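Local atomic coordinates of putative type VI secretion protein (Escherichia coli, PDB entry 6SKI), a protein that probably acts as a phospholipase toxin that bacteria deliver into target cells by loading it onto the VgrG spike of the type VI secretion system. Residues 126-131 with 162-167; 288-293 with 527-532. One frame throughout, in Å; residues are numbered along the deposited sequence.

In the fold
The two contacts lie on opposite sides of the chain's centre, with their centres about 29 Å apart and their nearest atoms about 11 Å apart, and they follow one another in series along the chain. Interaction 1 packs helix 156-178 against the C-terminal end of strand 121-128, a member of the central mixed sheet expected of an alpha/beta-hydrolase. Interaction 2 is tied to the same sheet by its first segment, a loop of the catalytic domain that follows strand 278-284, whereas residues 527-532 come from close to the C-terminus. One contact therefore joins sheet to helix, and the other joins a loop near the probable catalytic triad to the C-terminal region.

Interaction 1: residues 126-131 with 162-167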
loop_
_atom_site.group_PDB
_atom_site.type_symbol
_atom_site.label_atom_id
_atom_site.label_comp_id
_atom_site.label_asym_id
_atom_site.label_seq_id
_atom_site.Cartn_x
_atom_site.Cartn_y
_atom_site.Cartn_z
ATOM N N THR A 126 -8.089 -8.363 -7.653
ATOM C CA THR A 126 -6.681 -8.405 -7.996
ATOM C C THR A 126 -5.874 -7.899 -6.813
ATOM O O THR A 126 -6.270 -6.944 -6.144
ATOM C CB THR A 126 -6.395 -7.543 -9.223
ATOM O OG1 THR A 126 -7.346 -7.834 -10.254
ATOM C CG2 THR A 126 -5.030 -7.814 -9.727
ATOM N N TYR A 127 -4.737 -8.536 -6.562
ATOM C CA TYR A 127 -3.879 -8.179 -5.441
ATOM C C TYR A 127 -2.494 -7.827 -5.959
ATOM O O TYR A 127 -1.847 -8.644 -6.621
ATOM C CB TYR A 127 -3.796 -9.318 -4.427
ATOM C CG TYR A 127 -2.937 -8.994 -3.231
ATOM C CD1 TYR A 127 -3.454 -8.297 -2.150
ATOM C CD2 TYR A 127 -1.610 -9.387 -3.181
ATOM C CE1 TYR A 127 -2.673 -7.998 -1.058
ATOM C CE2 TYR A 127 -0.822 -9.091 -2.094
ATOM C CZ TYR A 127 -1.358 -8.398 -1.036
ATOM O OH TYR A 127 -0.570 -8.105 0.051
ATOM N N ILE A 128 -2.045 -6.615 -5.656
ATOM C CA ILE A 128 -0.698 -6.161 -5.970
ATOM C C ILE A 128 0.045 -5.952 -4.659
ATOM O O ILE A 128 -0.486 -5.341 -3.726
ATOM C CB ILE A 128 -0.720 -4.870 -6.811
ATOM C CG1 ILE A 128 -1.523 -5.083 -8.094
ATOM C CG2 ILE A 128 0.683 -4.436 -7.158
ATOM C CD1 ILE A 128 -2.930 -4.545 -8.029
ATOM N N SER A 129 1.273 -6.457 -4.589
ATOM C CA SER A 129 2.041 -6.401 -3.358
ATOM C C SER A 129 2.632 -5.006 -3.165
ATOM O O SER A 129 2.454 -4.103 -3.985
ATOM C CB SER A 129 3.132 -7.467 -3.364
ATOM O OG SER A 129 3.980 -7.322 -4.488
ATOM N N GLY A 130 3.337 -4.825 -2.054
ATOM C CA GLY A 130 3.926 -3.539 -1.759
ATOM C C GLY A 130 5.245 -3.316 -2.468
ATOM O O GLY A 130 5.883 -4.240 -2.966
ATOM N N ILE A 131 5.652 -2.047 -2.504
ATOM C CA ILE A 131 6.876 -1.673 -3.203
ATOM C C ILE A 131 8.091 -2.308 -2.539
ATOM O O ILE A 131 8.961 -2.870 -3.214
ATOM C CB ILE A 131 7.001 -0.142 -3.275
ATOM C CG1 ILE A 131 5.704 0.466 -3.806
ATOM C CG2 ILE A 131 8.175 0.254 -4.143
ATOM C CD1 ILE A 131 5.733 1.969 -3.910
ATOM N N ASP A 162 1.794 -0.471 -13.280
ATOM C CA ASP A 162 2.027 -1.320 -14.448
ATOM C C ASP A 162 1.818 -2.796 -14.114
ATOM O O ASP A 162 1.173 -3.539 -14.874
ATOM C CB ASP A 162 3.444 -1.098 -14.971
ATOM C CG ASP A 162 3.609 0.240 -15.657
ATOM O OD1 ASP A 162 2.874 1.184 -15.304
ATOM O OD2 ASP A 162 4.480 0.352 -16.545
ATOM N N GLU A 163 2.352 -3.229 -12.971
ATOM C CA GLU A 163 2.077 -4.574 -12.486
ATOM C C GLU A 163 0.585 -4.784 -12.293
ATOM O O GLU A 163 0.076 -5.885 -12.515
ATOM C CB GLU A 163 2.833 -4.821 -11.179
ATOM C CG GLU A 163 2.250 -5.924 -10.313
ATOM C CD GLU A 163 3.176 -6.341 -9.191
ATOM O OE1 GLU A 163 2.732 -7.103 -8.304
ATOM O OE2 GLU A 163 4.347 -5.907 -9.192
ATOM N N ALA A 164 -0.132 -3.731 -11.906
ATOM C CA ALA A 164 -1.579 -3.819 -11.775
ATOM C C ALA A 164 -2.238 -4.042 -13.123
ATOM O O ALA A 164 -3.235 -4.756 -13.215
ATOM C CB ALA A 164 -2.128 -2.557 -11.117
ATOM N N MET A 165 -1.711 -3.423 -14.179
ATOM C CA MET A 165 -2.257 -3.688 -15.511
ATOM C C MET A 165 -2.060 -5.146 -15.910
ATOM O O MET A 165 -2.984 -5.794 -16.425
ATOM C CB MET A 165 -1.624 -2.770 -16.554
ATOM C CG MET A 165 -1.424 -1.358 -16.094
ATOM S SD MET A 165 -2.853 -0.334 -16.438
ATOM C CE MET A 165 -2.598 0.998 -15.272
ATOM N N GLU A 166 -0.862 -5.684 -15.677
ATOM C CA GLU A 166 -0.638 -7.094 -16.004
ATOM C C GLU A 166 -1.533 -8.008 -15.170
ATOM O O GLU A 166 -2.071 -9.006 -15.672
ATOM C CB GLU A 166 0.832 -7.469 -15.826
ATOM C CG GLU A 166 1.767 -6.824 -16.836
ATOM C CD GLU A 166 2.654 -5.756 -16.237
ATOM O OE1 GLU A 166 2.723 -4.652 -16.817
ATOM O OE2 GLU A 166 3.293 -6.023 -15.197
ATOM N N ARG A 167 -1.719 -7.674 -13.896
ATOM C CA ARG A 167 -2.572 -8.481 -13.035
ATOM C C ARG A 167 -4.045 -8.341 -13.413
ATOM O O ARG A 167 -4.826 -9.281 -13.235
ATOM C CB ARG A 167 -2.326 -8.097 -11.581
ATOM C CG ARG A 167 -1.006 -8.575 -11.024
ATOM C CD ARG A 167 -1.176 -9.890 -10.288
ATOM N NE ARG A 167 0.094 -10.586 -10.116
ATOM C CZ ARG A 167 0.822 -10.544 -9.006
ATOM N NH1 ARG A 167 0.406 -9.840 -7.962
ATOM N NH2 ARG A 167 1.968 -11.209 -8.937
#
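Ile-128, the last residue of strand 121-128, spreads its two branches over helix 156-178. Its CG1 branch lies on Ala-164, with CD1 3.8 Å from CB of Ala-164. The other branch, CG2, is placed opposite the backbone N (chi1 of CG1 -57°), and there it meets the carboxylate of Glu-163, 3.7 Å from CD. The Ile-128 and Glu-163 side chains run antiparallel past one another, and the glutamate chain is extended along its whole length, so its apolar CG also touches CG2. Two residues earlier in the strand, Thr-126 sets its methyl, CG2, against CB of Arg-167.

Arg-167 supplies the polar link. Its chain bends at CG (chi2 -95°) and folds back over the strand, bringing NH1 within 2.9 Å of the carbonyl O of Tyr-127. The oxygen lies at the guanidinium edge, close to its plane, and the donor lies in the carbonyl plane, yet the N-H is not well aimed (135°). On the same helix, one turn back, OE1 of Glu-163 sits 3.6 Å from NH1 but well out of the guanidinium plane, a long ion pair held by charge alone. OE2 of Glu-163 has a second, weak ionic partner in Lys-160.

Strand and helix run nearly antiparallel, as in a beta-alpha-beta crossover; the connection holds helices 144-154 and 156-178 and skips over strand 22-43 to reach strand 184-195. Strand 22-43 lies next to strand 121-128, Ile-41 and Phe-43 touching Ile-128. The apolar seam is thus Ile-128 on Ala-164, with the Thr-126 methyl on the aliphatic base of Arg-167. One bond of moderate geometry to a backbone carbonyl fixes NH1, while Glu-163 probably offsets the arginine's charge without directing its rotation.

Interaction 2: residues 288-293 with 527-532; sequences YRYNFS and KPNDRW
Lys-527 and Tyr-290 run side by side in the same direction, and the lysine's extended chain brings NZ over one face of the phenol ring, 4.1 Å from its centroid and 16° off the normal, a cation-pi contact. The tyrosine reaches this place because CG stands opposite its backbone N (chi1 173°). Asn-529 crosses the same ring obliquely, OD1 approaching CD1 of Tyr-290 at 3.2 Å with the amide and ring planes 31° apart; its ND2 is hydrogen-bonded to Ile-533 O.

Between these side chains the backbones form a single beta bridge at Arg-289 and Pro-528, closed by two backbone hydrogen bonds: Asn-529 N donates to Tyr-288 O (2.6 Å) and Tyr-290 N to Lys-527 O (2.8 Å). The bridge fastens a loop of the alpha/beta-hydrolase catalytic domain to the C-terminal part of the chain.

Arg-289 turns away from the bridge and lays its guanidinium face on the ring of Phe-292, which meets His-310 of the probable catalytic triad edge to face; NE forms a salt bridge with Glu-287, and NH1 is hydrogen-bonded to Asn-526 OD1. Beyond the bridge, the Tyr-288 and Trp-532 side chains meet roughly perpendicular, CD2 of the tyrosine lying at the indole edge, 3.8 Å from CE3 of Trp-532. Pro-528 CB covers one face of that indole, and Tyr-288 OH is hydrogen-bonded to Ala-367 O.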
loop_
_atom_site.group_PDB
_atom_site.type_symbol
_atom_site.label_atom_id
_atom_site.label_comp_id
_atom_site.label_asym_id
_atom_site.label_seq_id
_atom_site.Cartn_x
_atom_site.Cartn_y
_atom_site.Cartn_z
ATOM N N TYR A 288 3.474 9.946 13.373
ATOM C CA TYR A 288 4.295 11.128 13.573
ATOM C C TYR A 288 5.676 11.012 12.953
ATOM O O TYR A 288 6.482 11.931 13.115
ATOM C CB TYR A 288 4.443 11.408 15.073
ATOM C CG TYR A 288 3.124 11.606 15.772
ATOM C CD1 TYR A 288 2.241 12.584 15.357
ATOM C CD2 TYR A 288 2.748 10.791 16.825
ATOM C CE1 TYR A 288 1.034 12.761 15.985
ATOM C CE2 TYR A 288 1.542 10.960 17.458
ATOM C CZ TYR A 288 0.689 11.947 17.032
ATOM O OH TYR A 288 -0.520 12.126 17.657
ATOM N N ARG A 289 5.975 9.922 12.258
ATOM C CA ARG A 289 7.308 9.694 11.734
ATOM C C ARG A 289 7.639 10.698 10.637
ATOM O O ARG A 289 6.763 11.244 9.963
ATOM C CB ARG A 289 7.422 8.270 11.198
ATOM C CG ARG A 289 7.744 7.250 12.259
ATOM C CD ARG A 289 7.842 5.872 11.663
ATOM N NE ARG A 289 6.537 5.394 11.232
ATOM C CZ ARG A 289 6.284 4.140 10.884
ATOM N NH1 ARG A 289 7.251 3.238 10.919
ATOM N NH2 ARG A 289 5.065 3.789 10.504
ATOM N N TYR A 290 8.937 10.939 10.465
ATOM C CA TYR A 290 9.388 11.862 9.434
ATOM C C TYR A 290 9.299 11.228 8.053
ATOM O O TYR A 290 8.901 11.887 7.088
ATOM C CB TYR A 290 10.820 12.316 9.732
ATOM C CG TYR A 290 11.451 13.146 8.641
ATOM C CD1 TYR A 290 11.373 14.528 8.663
ATOM C CD2 TYR A 290 12.133 12.548 7.592
ATOM C CE1 TYR A 290 11.946 15.289 7.671
ATOM C CE2 TYR A 290 12.704 13.298 6.596
ATOM C CZ TYR A 290 12.611 14.667 6.640
ATOM O OH TYR A 290 13.185 15.426 5.646
ATOM N N ASN A 291 9.653 9.952 7.947
ATOM C CA ASN A 291 9.621 9.242 6.678
ATOM C C ASN A 291 8.217 8.830 6.270
ATOM O O ASN A 291 8.044 8.272 5.184
ATOM C CB ASN A 291 10.513 8.003 6.751
ATOM C CG ASN A 291 11.964 8.319 6.496
ATOM O OD1 ASN A 291 12.289 9.280 5.805
ATOM N ND2 ASN A 291 12.850 7.517 7.063
ATOM N N PHE A 292 7.215 9.094 7.105
ATOM C CA PHE A 292 5.827 8.744 6.814
ATOM C C PHE A 292 5.022 10.028 6.915
ATOM O O PHE A 292 4.443 10.342 7.955
ATOM C CB PHE A 292 5.315 7.677 7.765
ATOM C CG PHE A 292 5.978 6.347 7.592
ATOM C CD1 PHE A 292 7.263 6.133 8.056
ATOM C CD2 PHE A 292 5.318 5.309 6.969
ATOM C CE1 PHE A 292 7.874 4.913 7.898
ATOM C CE2 PHE A 292 5.925 4.086 6.811
ATOM C CZ PHE A 292 7.203 3.888 7.277
ATOM N N SER A 293 4.981 10.767 5.816
ATOM C CA SER A 293 4.211 11.994 5.726
ATOM C C SER A 293 2.955 11.733 4.910
ATOM O O SER A 293 2.981 10.989 3.928
ATOM C CB SER A 293 5.041 13.115 5.100
ATOM O OG SER A 293 5.449 12.778 3.789
ATOM N N LYS A 527 12.273 7.929 12.906
ATOM C CA LYS A 527 12.458 9.133 13.695
ATOM C C LYS A 527 11.240 10.038 13.553
ATOM O O LYS A 527 10.710 10.196 12.453
ATOM C CB LYS A 527 13.716 9.870 13.244
ATOM C CG LYS A 527 13.638 11.374 13.306
ATOM C CD LYS A 527 14.577 11.999 12.303
ATOM C CE LYS A 527 14.115 13.381 11.906
ATOM N NZ LYS A 527 14.785 13.827 10.656
ATOM N N PRO A 528 10.772 10.614 14.655
ATOM C CA PRO A 528 9.578 11.456 14.589
ATOM C C PRO A 528 9.829 12.720 13.788
ATOM O O PRO A 528 10.950 13.225 13.712
ATOM C CB PRO A 528 9.301 11.775 16.061
ATOM C CG PRO A 528 10.648 11.684 16.688
ATOM C CD PRO A 528 11.242 10.475 16.040
ATOM N N ASN A 529 8.765 13.231 13.186
ATOM C CA ASN A 529 8.842 14.531 12.551
ATOM C C ASN A 529 9.050 15.595 13.623
ATOM O O ASN A 529 8.680 15.416 14.785
ATOM C CB ASN A 529 7.571 14.799 11.747
ATOM C CG ASN A 529 7.762 15.849 10.680
ATOM O OD1 ASN A 529 8.664 15.751 9.851
ATOM N ND2 ASN A 529 6.904 16.857 10.685
ATOM N N ASP A 530 9.666 16.706 13.229
ATOM C CA ASP A 530 10.043 17.716 14.207
ATOM C C ASP A 530 8.811 18.264 14.913
ATOM O O ASP A 530 7.791 18.554 14.282
ATOM C CB ASP A 530 10.817 18.849 13.536
ATOM C CG ASP A 530 11.923 19.395 14.418
ATOM O OD1 ASP A 530 13.082 18.961 14.256
ATOM O OD2 ASP A 530 11.635 20.253 15.279
ATOM N N ARG A 531 8.910 18.383 16.236
ATOM C CA ARG A 531 7.866 18.808 17.164
ATOM C C ARG A 531 6.787 17.743 17.301
ATOM O O ARG A 531 5.742 18.026 17.895
ATOM C CB ARG A 531 7.216 20.146 16.781
ATOM C CG ARG A 531 8.163 21.331 16.850
ATOM C CD ARG A 531 7.501 22.594 16.333
ATOM N NE ARG A 531 6.240 22.865 17.016
ATOM C CZ ARG A 531 5.158 23.349 16.417
ATOM N NH1 ARG A 531 5.182 23.617 15.119
ATOM N NH2 ARG A 531 4.051 23.564 17.114
ATOM N N TRP A 532 6.997 16.542 16.757
ATOM C CA TRP A 532 6.054 15.429 16.864
ATOM C C TRP A 532 4.736 15.757 16.169
ATOM O O TRP A 532 3.656 15.427 16.659
ATOM C CB TRP A 532 5.818 15.034 18.322
ATOM C CG TRP A 532 6.899 14.172 18.879
ATOM C CD1 TRP A 532 8.050 14.589 19.470
ATOM C CD2 TRP A 532 6.927 12.744 18.907
ATOM N NE1 TRP A 532 8.800 13.509 19.861
ATOM C CE2 TRP A 532 8.130 12.363 19.527
ATOM C CE3 TRP A 532 6.051 11.748 18.467
ATOM C CZ2 TRP A 532 8.481 11.032 19.716
ATOM C CZ3 TRP A 532 6.402 10.430 18.658
ATOM C CH2 TRP A 532 7.605 10.082 19.276
#